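DNA primase (Helicobacter pylori, PDB 4EHS) makes the short RNA primers used in DNA replication and stimulates the DnaB helicase, which its C-terminal domain, the part in this chain, binds. Local coordinates at residues A[113-118]-A[123-128]; A[107-112]-A[138-143]; A[64-69]-A[77-82]. All blocks are in the same frame, centred on the assembly; numbering follows the deposited sequence.

Interaction 1 of 3, residues A[113-118]-A[123-128]; sequences KEIPKS and SEKMIC
The ammonium group of Lys-125 is gripped by two backbone carbonyls at the turn between two helices. Lys-125 NZ donates to Ser-118 O at 3.0 Å, and it also bonds to Leu-120 O. It comes from above the plane of the Ser-118 carbonyl, 41° out of it, and so not along a lone pair. A bend at the last torsion, chi4 104°, turns the amine toward this oxygen. On the way the lysine chain passes close to the end of helix 96-117, and Lys-125 CE lies 3.3 Å from Ile-115 O. That oxygen takes two hydrogen bonds from one residue. Ser-118 N donates to it at 3.0 Å. Ser-118 OG donates at 2.8 Å, in the carbonyl plane and on a lone pair. The positive charge beside the carbonyl end of the helix is probably favourable.

The two helices form an antiparallel helical hairpin. Their short segments run at 172°, with axes 9.6 Å apart. In relatives, the C-terminal hairpin of this domain is the part that meets DnaB. Helix 96-117 is kinked at Pro-116, whose nitrogen has no hydrogen to give to the turn before.

Ile-115 fills the apolar part of the contact and packs against two residues one turn apart. Its CG2 branch, opposite the backbone N across the first torsion, rests 3.7 Å from Lys-125 CA. The CD1 methyl reaches further along and meets Cys-128 CB at 3.6 Å. Cys-128 SG is linked covalently to a beta-mercaptoethanol molecule, probably from the crystallisation liquor. Helix 122-140 also packs on the second subunit of the dimer. There Ser-123 OG bonds to Cys-71 O of the second subunit, and Ile-127 packs on Leu-48 of that same subunit.

Interaction 2 of 3, residues A[107-112]-A[138-143]; sequences YFERQL and KLKQGE
Phe-108 and Leu-139 meet across the antiparallel hairpin of helices 96-117 and 122-140, near the last turn of the second helix. Their side chains cross at about a right angle. One leucine branch does the touching: Leu-139 CD1 lies 3.8 Å from Phe-108 CD2. The contact is small, with 98 Å² buried, and the CA atoms of Phe-108 and Leu-139 stand 9.7 Å apart. The bulk of the ring and of the isobutyl group bridges that gap. The ring also packs on Ala-135 and Ile-136 of helix 122-140 and on Ile-147 of the tail. Leu-139 reaches Ile-104, one turn before Phe-108, so both residues belong to the apolar seam of the hairpin.

A second pair, Glu-109 and Lys-140, flanks this seam, and it too crosses at about a right angle. The glutamate chain is extended beyond CG. The lysine is bent at its last torsion, chi4 108°, where the amine turns off the line of the chain. Glu-109 OE2 and Lys-140 NZ form a long salt bridge at 3.8 Å. It is probably a weak tie, and both residues lie toward the surface.

Just past Lys-140 the helix ends in a Schellman motif. Gly-142 takes a positive phi of 86°, and its N bonds to Leu-139 O at 2.8 Å. Glu-143 N bonds to Lys-138 O. The chain then turns back, and Tyr-107 OH bonds to OE2 of Glu-149, a residue of the C-terminal tag. The tyrosine ring stands nearly perpendicular to the ring of Phe-108: Tyr-107 CD2 sits 3.9 Å above the Phe-108 plane, over its centre.

Interaction 3 of 3, residues A[64-69]-A[77-82]; sequences KQEFDA and DPKLVA
This is a mixed polar and apolar packing of two short helices that cross nearly at right angles, with Gln-65, Glu-66 and Ala-69 meeting Asp-77, Lys-79 and Leu-80. It joins helix 64-71 to helix 78-85 in the helical part of the domain away from the hairpin. The axes approach to 8.8 Å and cross at -96°.

Leu-80 forms the inner wedge. Its CD1 methyl lies 3.1 Å from Glu-66 O, a tight approach, while CD2 reaches Ala-69. Leu-80 also packs on Leu-42 of helix 30-43. Ala-69 CB rests against Asp-77 CG at 3.8 Å. Asp-77 is the N-cap of helix 78-85, and its OD2 accepts from Leu-80 N at 3.3 Å through the anti lone pair.

On the outer side, the extended Lys-79 chain carries its amine to Gln-65. Lys-79 NZ donates to Gln-65 OE1 at 2.8 Å, from 53° out of the amide plane. Glu-66 bends at chi2, 87°, and lays its carboxylate across the root of Lys-79. A water donates to Glu-66 OE2 at 2.7 Å and to Lys-79 O at 2.6 Å, bridging the helices.

Glu-66 is buried, yet it has this water. Lys-79 NZ stands 5.5 Å from Glu-66 OE2, not in contact. Together with the water it probably helps to keep the carboxylate ionised, though the Asp-77 carboxylate nearby would work the other way.

Interactions 1 and 2 are two levels of one hairpin and share helices 96-117 and 122-140. Interaction 1 lies next to the turn and interaction 2 near the open end. Their centres are 15 Å apart, and they touch where Pro-116 CD lies 4.2 Å from Gln-111 O. Interaction 3 comes earlier in the chain, on the opposite side of its centre. Its centre is 26 Å from that of interaction 2 and 32 Å from that of interaction 1, with nearest atoms about 11 and 14 Å away. Of the three, interaction 1 alone adjoins the second subunit. The primase activity belongs to the central core domain, which this chain lacks.

Interaction 1 of 3, residues A[113-118]-A[123-128]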
loop_
_atom_site.group_PDB
_atom_site.type_symbol
_atom_site.label_atom_id
_atom_site.label_comp_id
_atom_site.label_asym_id
_atom_site.label_seq_id
_atom_site.Cartn_x
_atom_site.Cartn_y
_atom_site.Cartn_z
ATOM N N LYS A 113 16.551 9.150 1.031
ATOM C CA LYS A 113 17.771 9.153 1.902
ATOM C C LYS A 113 18.102 7.842 2.599
ATOM O O LYS A 113 19.288 7.478 2.747
ATOM C CB LYS A 113 17.655 10.200 3.017
ATOM C CG LYS A 113 17.656 11.644 2.568
ATOM C CD LYS A 113 17.815 12.521 3.812
ATOM C CE LYS A 113 19.211 12.388 4.431
ATOM N NZ LYS A 113 19.218 12.853 5.846
ATOM N N GLU A 114 17.074 7.156 3.073
ATOM C CA GLU A 114 17.256 6.010 3.927
ATOM C C GLU A 114 17.614 4.712 3.186
ATOM O O GLU A 114 18.380 3.893 3.694
ATOM C CB GLU A 114 15.990 5.777 4.734
ATOM C CG GLU A 114 15.705 6.910 5.721
ATOM C CD GLU A 114 14.462 6.676 6.587
ATOM O OE1 GLU A 114 14.079 5.491 6.814
ATOM O OE2 GLU A 114 13.858 7.681 7.052
ATOM N N ILE A 115 17.018 4.508 2.017
ATOM C CA ILE A 115 17.228 3.286 1.261
ATOM C C ILE A 115 18.736 3.041 0.980
ATOM O O ILE A 115 19.220 1.900 1.171
ATOM C CB ILE A 115 16.435 3.272 -0.047
ATOM C CG1 ILE A 115 14.947 3.076 0.285
ATOM C CG2 ILE A 115 16.900 2.111 -0.908
ATOM C CD1 ILE A 115 14.081 3.478 -0.913
ATOM N N PRO A 116 19.448 4.058 0.513
ATOM C CA PRO A 116 20.894 3.696 0.235
ATOM C C PRO A 116 21.688 3.253 1.471
ATOM O O PRO A 116 22.646 2.483 1.339
ATOM C CB PRO A 116 21.492 4.988 -0.326
ATOM C CG PRO A 116 20.311 5.785 -0.812
ATOM C CD PRO A 116 19.134 5.419 0.060
ATOM N N LYS A 117 21.278 3.733 2.644
ATOM C CA LYS A 117 21.846 3.383 3.943
ATOM C C LYS A 117 21.358 2.064 4.488
ATOM O O LYS A 117 21.901 1.542 5.461
ATOM C CB LYS A 117 21.591 4.488 4.977
ATOM C CG LYS A 117 22.359 5.755 4.679
ATOM C CD LYS A 117 21.825 6.947 5.456
ATOM C CE LYS A 117 21.949 8.215 4.596
ATOM N NZ LYS A 117 21.421 9.486 5.185
ATOM N N SER A 118 20.328 1.490 3.878
ATOM C CA SER A 118 19.712 0.278 4.438
ATOM C C SER A 118 20.475 -1.036 4.170
ATOM O O SER A 118 21.467 -1.043 3.416
ATOM C CB SER A 118 18.291 0.169 3.895
ATOM O OG SER A 118 18.325 -0.334 2.557
ATOM N N SER A 123 19.450 -5.226 -5.427
ATOM C CA SER A 123 18.409 -5.073 -6.470
ATOM C C SER A 123 17.135 -4.477 -5.852
ATOM O O SER A 123 16.374 -3.786 -6.541
ATOM C CB SER A 123 18.104 -6.395 -7.145
ATOM O OG SER A 123 17.786 -7.329 -6.127
ATOM N N GLU A 124 16.938 -4.711 -4.553
ATOM C CA GLU A 124 15.776 -4.130 -3.879
ATOM C C GLU A 124 15.973 -2.647 -3.555
ATOM O O GLU A 124 15.013 -1.903 -3.638
ATOM C CB GLU A 124 15.487 -4.894 -2.579
ATOM C CG GLU A 124 14.785 -6.240 -2.851
ATOM C CD GLU A 124 14.321 -6.954 -1.573
ATOM O OE1 GLU A 124 14.190 -6.314 -0.499
ATOM O OE2 GLU A 124 14.090 -8.166 -1.634
ATOM N N LYS A 125 17.213 -2.234 -3.211
ATOM C CA LYS A 125 17.490 -0.790 -3.116
ATOM C C LYS A 125 17.150 -0.156 -4.438
ATOM O O LYS A 125 16.452 0.856 -4.451
ATOM C CB LYS A 125 18.971 -0.522 -2.794
ATOM C CG LYS A 125 19.415 -0.976 -1.432
ATOM C CD LYS A 125 20.883 -0.556 -1.199
ATOM C CE LYS A 125 21.269 -0.547 0.256
ATOM N NZ LYS A 125 22.097 -1.739 0.575
HETATM N N MSE A 126 17.601 -0.749 -5.538
HETATM C CA MSE A 126 17.302 -0.225 -6.867
HETATM C C MSE A 126 15.799 -0.053 -7.096
HETATM O O MSE A 126 15.342 1.027 -7.473
HETATM C CB MSE A 126 17.896 -1.133 -7.945
HETATM C CG MSE A 126 19.412 -1.068 -8.046
HETATM SE SE MSE A 126 20.099 -1.957 -9.639
HETATM C CE MSE A 126 18.844 -1.244 -10.950
ATOM N N ILE A 127 15.040 -1.099 -6.827
ATOM C CA ILE A 127 13.599 -1.081 -7.066
ATOM C C ILE A 127 12.889 -0.036 -6.220
ATOM O O ILE A 127 12.031 0.646 -6.664
ATOM C CB ILE A 127 12.952 -2.453 -6.826
ATOM C CG1 ILE A 127 13.509 -3.474 -7.774
ATOM C CG2 ILE A 127 11.507 -2.365 -7.115
ATOM C CD1 ILE A 127 13.177 -4.855 -7.446
ATOM N N CYS A 128 13.311 0.058 -4.992
ATOM C CA CYS A 128 12.707 0.918 -4.034
ATOM C C CYS A 128 13.057 2.355 -4.277
ATOM O O CYS A 128 12.232 3.171 -4.135
ATOM C CB CYS A 128 13.059 0.485 -2.637
ATOM S SG CYS A 128 12.380 -1.103 -2.247
#

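Interaction 2 of 3, residues A[107-112]-A[138-143]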
loop_
_atom_site.group_PDB
_atom_site.type_symbol
_atom_site.label_atom_id
_atom_site.label_comp_id
_atom_site.label_asym_id
_atom_site.label_seq_id
_atom_site.Cartn_x
_atom_site.Cartn_y
_atom_site.Cartn_z
ATOM N N TYR A 107 7.243 11.206 3.410
ATOM C CA TYR A 107 7.645 9.811 3.619
ATOM C C TYR A 107 8.587 9.351 2.474
ATOM O O TYR A 107 9.639 8.777 2.725
ATOM C CB TYR A 107 6.388 8.932 3.655
ATOM C CG TYR A 107 6.725 7.470 3.695
ATOM C CD1 TYR A 107 6.937 6.811 4.913
ATOM C CD2 TYR A 107 6.829 6.756 2.514
ATOM C CE1 TYR A 107 7.275 5.459 4.957
ATOM C CE2 TYR A 107 7.183 5.415 2.549
ATOM C CZ TYR A 107 7.365 4.769 3.759
ATOM O OH TYR A 107 7.706 3.405 3.738
ATOM N N PHE A 108 8.209 9.585 1.251
ATOM C CA PHE A 108 9.045 9.124 0.114
ATOM C C PHE A 108 10.351 9.918 -0.028
ATOM O O PHE A 108 11.390 9.336 -0.424
ATOM C CB PHE A 108 8.279 9.098 -1.193
ATOM C CG PHE A 108 7.316 7.949 -1.301
ATOM C CD1 PHE A 108 7.782 6.640 -1.472
ATOM C CD2 PHE A 108 5.957 8.159 -1.244
ATOM C CE1 PHE A 108 6.882 5.572 -1.562
ATOM C CE2 PHE A 108 5.045 7.098 -1.390
ATOM C CZ PHE A 108 5.495 5.801 -1.508
ATOM N N GLU A 109 10.335 11.199 0.357
ATOM C CA GLU A 109 11.595 11.954 0.362
ATOM C C GLU A 109 12.568 11.342 1.367
ATOM O O GLU A 109 13.765 11.151 1.045
ATOM C CB GLU A 109 11.284 13.455 0.614
ATOM C CG GLU A 109 10.710 14.157 -0.621
ATOM C CD GLU A 109 10.307 15.627 -0.346
ATOM O OE1 GLU A 109 10.104 15.960 0.852
ATOM O OE2 GLU A 109 10.196 16.418 -1.324
ATOM N N ARG A 110 12.091 10.987 2.564
ATOM C CA ARG A 110 12.889 10.264 3.511
ATOM C C ARG A 110 13.396 8.907 2.968
ATOM O O ARG A 110 14.526 8.506 3.276
ATOM C CB ARG A 110 12.142 10.003 4.819
ATOM C CG ARG A 110 11.932 11.270 5.657
ATOM C CD ARG A 110 11.380 10.978 7.050
ATOM N NE ARG A 110 10.220 10.105 7.185
ATOM C CZ ARG A 110 8.933 10.488 7.057
ATOM N NH1 ARG A 110 8.628 11.742 6.752
ATOM N NH2 ARG A 110 7.971 9.592 7.265
ATOM N N GLN A 111 12.550 8.186 2.242
ATOM C CA GLN A 111 12.966 6.926 1.649
ATOM C C GLN A 111 14.183 7.107 0.759
ATOM O O GLN A 111 15.054 6.253 0.760
ATOM C CB GLN A 111 11.829 6.302 0.826
ATOM C CG GLN A 111 10.756 5.705 1.712
ATOM C CD GLN A 111 11.307 4.779 2.755
ATOM O OE1 GLN A 111 11.205 5.037 3.945
ATOM N NE2 GLN A 111 11.900 3.691 2.319
ATOM N N LEU A 112 14.176 8.141 -0.056
ATOM C CA LEU A 112 15.282 8.443 -0.944
ATOM C C LEU A 112 16.587 8.542 -0.143
ATOM O O LEU A 112 17.608 8.048 -0.583
ATOM C CB LEU A 112 15.050 9.736 -1.743
ATOM C CG LEU A 112 14.244 9.711 -3.029
ATOM C CD1 LEU A 112 14.431 10.996 -3.825
ATOM C CD2 LEU A 112 14.609 8.531 -3.918
ATOM N N LYS A 138 4.640 11.700 -9.121
ATOM C CA LYS A 138 3.177 11.651 -9.094
ATOM C C LYS A 138 2.583 12.552 -8.036
ATOM O O LYS A 138 1.606 13.248 -8.324
ATOM C CB LYS A 138 2.663 10.227 -8.947
ATOM C CG LYS A 138 2.825 9.430 -10.211
ATOM C CD LYS A 138 2.605 7.956 -9.998
ATOM C CE LYS A 138 2.826 7.220 -11.319
ATOM N NZ LYS A 138 1.739 6.230 -11.539
ATOM N N LEU A 139 3.152 12.544 -6.833
ATOM C CA LEU A 139 2.596 13.343 -5.754
ATOM C C LEU A 139 2.636 14.784 -6.193
ATOM O O LEU A 139 1.650 15.515 -6.067
ATOM C CB LEU A 139 3.297 13.076 -4.424
ATOM C CG LEU A 139 2.961 11.661 -3.864
ATOM C CD1 LEU A 139 4.030 10.989 -2.975
ATOM C CD2 LEU A 139 1.683 11.753 -3.024
ATOM N N LYS A 140 3.753 15.188 -6.766
ATOM C CA LYS A 140 3.837 16.575 -7.219
ATOM C C LYS A 140 2.936 16.818 -8.412
ATOM O O LYS A 140 2.532 17.951 -8.631
ATOM C CB LYS A 140 5.289 16.942 -7.552
ATOM C CG LYS A 140 6.172 17.081 -6.328
ATOM C CD LYS A 140 7.633 17.040 -6.760
ATOM C CE LYS A 140 8.445 17.731 -5.687
ATOM N NZ LYS A 140 9.214 16.704 -4.947
ATOM N N GLN A 141 2.619 15.793 -9.205
ATOM C CA GLN A 141 1.621 15.993 -10.270
ATOM C C GLN A 141 0.197 16.084 -9.651
ATOM O O GLN A 141 -0.786 16.158 -10.385
ATOM C CB GLN A 141 1.668 14.882 -11.323
ATOM C CG GLN A 141 2.799 14.960 -12.338
ATOM C CD GLN A 141 3.070 13.619 -13.051
ATOM O OE1 GLN A 141 2.256 12.654 -13.019
ATOM N NE2 GLN A 141 4.241 13.544 -13.689
ATOM N N GLY A 142 0.100 16.049 -8.319
ATOM C CA GLY A 142 -1.193 16.024 -7.616
ATOM C C GLY A 142 -1.899 14.687 -7.379
ATOM O O GLY A 142 -3.074 14.687 -6.979
ATOM N N GLU A 143 -1.232 13.546 -7.641
ATOM C CA GLU A 143 -1.864 12.228 -7.470
ATOM C C GLU A 143 -1.528 11.665 -6.099
ATOM O O GLU A 143 -0.398 11.782 -5.666
ATOM C CB GLU A 143 -1.326 11.142 -8.422
ATOM C CG GLU A 143 -1.275 11.362 -9.918
ATOM C CD GLU A 143 -1.023 10.046 -10.623
ATOM O OE1 GLU A 143 -1.296 8.983 -10.006
ATOM O OE2 GLU A 143 -0.579 10.060 -11.797
#

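Interaction 3 of 3, residues A[64-69]-A[77-82]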
loop_
_atom_site.group_PDB
_atom_site.type_symbol
_atom_site.label_atom_id
_atom_site.label_comp_id
_atom_site.label_asym_id
_atom_site.label_seq_id
_atom_site.Cartn_x
_atom_site.Cartn_y
_atom_site.Cartn_z
ATOM N N LYS A 64 1.714 8.317 16.070
ATOM C CA LYS A 64 1.281 6.979 15.758
ATOM C C LYS A 64 0.189 6.522 16.726
ATOM O O LYS A 64 -0.795 5.921 16.308
ATOM C CB LYS A 64 2.500 6.069 15.782
ATOM C CG LYS A 64 2.151 4.625 15.524
ATOM C CD LYS A 64 3.465 3.848 15.461
ATOM C CE LYS A 64 3.282 2.540 14.703
ATOM N NZ LYS A 64 2.220 1.759 15.398
ATOM N N GLN A 65 0.330 6.824 18.014
ATOM C CA GLN A 65 -0.658 6.362 18.997
ATOM C C GLN A 65 -2.028 6.979 18.715
ATOM O O GLN A 65 -3.012 6.283 18.807
ATOM C CB GLN A 65 -0.223 6.643 20.466
ATOM C CG GLN A 65 1.106 5.939 20.739
ATOM C CD GLN A 65 1.653 6.068 22.153
ATOM O OE1 GLN A 65 0.959 6.467 23.102
ATOM N NE2 GLN A 65 2.922 5.705 22.301
ATOM N N GLU A 66 -2.059 8.272 18.388
ATOM C CA GLU A 66 -3.304 8.949 18.014
ATOM C C GLU A 66 -3.966 8.271 16.812
ATOM O O GLU A 66 -5.182 7.973 16.854
ATOM C CB GLU A 66 -3.037 10.452 17.729
ATOM C CG GLU A 66 -2.705 11.195 19.042
ATOM C CD GLU A 66 -1.237 11.179 19.436
ATOM O OE1 GLU A 66 -0.482 10.335 18.855
ATOM O OE2 GLU A 66 -0.876 11.969 20.376
ATOM N N PHE A 67 -3.198 8.038 15.752
ATOM C CA PHE A 67 -3.772 7.373 14.552
ATOM C C PHE A 67 -4.320 5.976 14.930
ATOM O O PHE A 67 -5.467 5.592 14.546
ATOM C CB PHE A 67 -2.739 7.262 13.424
ATOM C CG PHE A 67 -3.324 6.664 12.137
ATOM C CD1 PHE A 67 -4.006 7.499 11.220
ATOM C CD2 PHE A 67 -3.212 5.287 11.829
ATOM C CE1 PHE A 67 -4.563 6.988 10.039
ATOM C CE2 PHE A 67 -3.752 4.789 10.642
ATOM C CZ PHE A 67 -4.407 5.637 9.726
ATOM N N ASP A 68 -3.511 5.219 15.685
ATOM C CA ASP A 68 -3.976 3.907 16.118
ATOM C C ASP A 68 -5.306 3.995 16.870
ATOM O O ASP A 68 -6.194 3.183 16.642
ATOM C CB ASP A 68 -2.884 3.228 16.998
ATOM C CG ASP A 68 -1.781 2.605 16.161
ATOM O OD1 ASP A 68 -1.985 2.388 14.953
ATOM O OD2 ASP A 68 -0.706 2.382 16.723
ATOM N N ALA A 69 -5.429 4.914 17.821
ATOM C CA ALA A 69 -6.635 5.010 18.620
ATOM C C ALA A 69 -7.826 5.377 17.756
ATOM O O ALA A 69 -8.942 4.882 17.970
ATOM C CB ALA A 69 -6.460 6.006 19.763
ATOM N N ASP A 77 -9.788 8.114 24.059
ATOM C CA ASP A 77 -8.369 7.986 24.368
ATOM C C ASP A 77 -7.821 9.398 24.648
ATOM O O ASP A 77 -8.017 10.338 23.850
ATOM C CB ASP A 77 -7.624 7.273 23.218
ATOM C CG ASP A 77 -6.130 7.335 23.339
ATOM O OD1 ASP A 77 -5.471 6.314 23.610
ATOM O OD2 ASP A 77 -5.585 8.420 23.167
ATOM N N PRO A 78 -7.149 9.586 25.795
ATOM C CA PRO A 78 -6.660 10.951 26.174
ATOM C C PRO A 78 -5.828 11.732 25.087
ATOM O O PRO A 78 -6.028 12.938 24.905
ATOM C CB PRO A 78 -5.882 10.696 27.492
ATOM C CG PRO A 78 -6.568 9.468 28.060
ATOM C CD PRO A 78 -6.938 8.597 26.875
ATOM N N LYS A 79 -4.961 11.042 24.347
ATOM C CA LYS A 79 -4.207 11.645 23.247
ATOM C C LYS A 79 -5.079 12.144 22.119
ATOM O O LYS A 79 -4.853 13.240 21.544
ATOM C CB LYS A 79 -3.076 10.673 22.775
ATOM C CG LYS A 79 -1.943 10.564 23.819
ATOM C CD LYS A 79 -0.728 9.744 23.384
ATOM C CE LYS A 79 0.159 9.495 24.600
ATOM N NZ LYS A 79 1.497 8.908 24.281
ATOM N N LEU A 80 -6.080 11.333 21.770
ATOM C CA LEU A 80 -6.988 11.640 20.646
ATOM C C LEU A 80 -7.934 12.748 21.055
ATOM O O LEU A 80 -8.196 13.665 20.282
ATOM C CB LEU A 80 -7.741 10.368 20.231
ATOM C CG LEU A 80 -8.180 10.259 18.808
ATOM C CD1 LEU A 80 -6.924 10.352 17.915
ATOM C CD2 LEU A 80 -8.932 8.932 18.610
ATOM N N VAL A 81 -8.403 12.699 22.297
ATOM C CA VAL A 81 -9.214 13.798 22.838
ATOM C C VAL A 81 -8.427 15.123 22.762
ATOM O O VAL A 81 -8.925 16.150 22.273
ATOM C CB VAL A 81 -9.709 13.471 24.278
ATOM C CG1 VAL A 81 -10.227 14.725 25.003
ATOM C CG2 VAL A 81 -10.742 12.331 24.212
ATOM N N ALA A 82 -7.165 15.086 23.167
ATOM C CA ALA A 82 -6.386 16.313 23.210
ATOM C C ALA A 82 -6.175 16.863 21.786
ATOM O O ALA A 82 -6.202 18.093 21.542
ATOM C CB ALA A 82 -5.049 16.053 23.873
HETATM O O HOH W 1 -2.332 14.027 21.410
#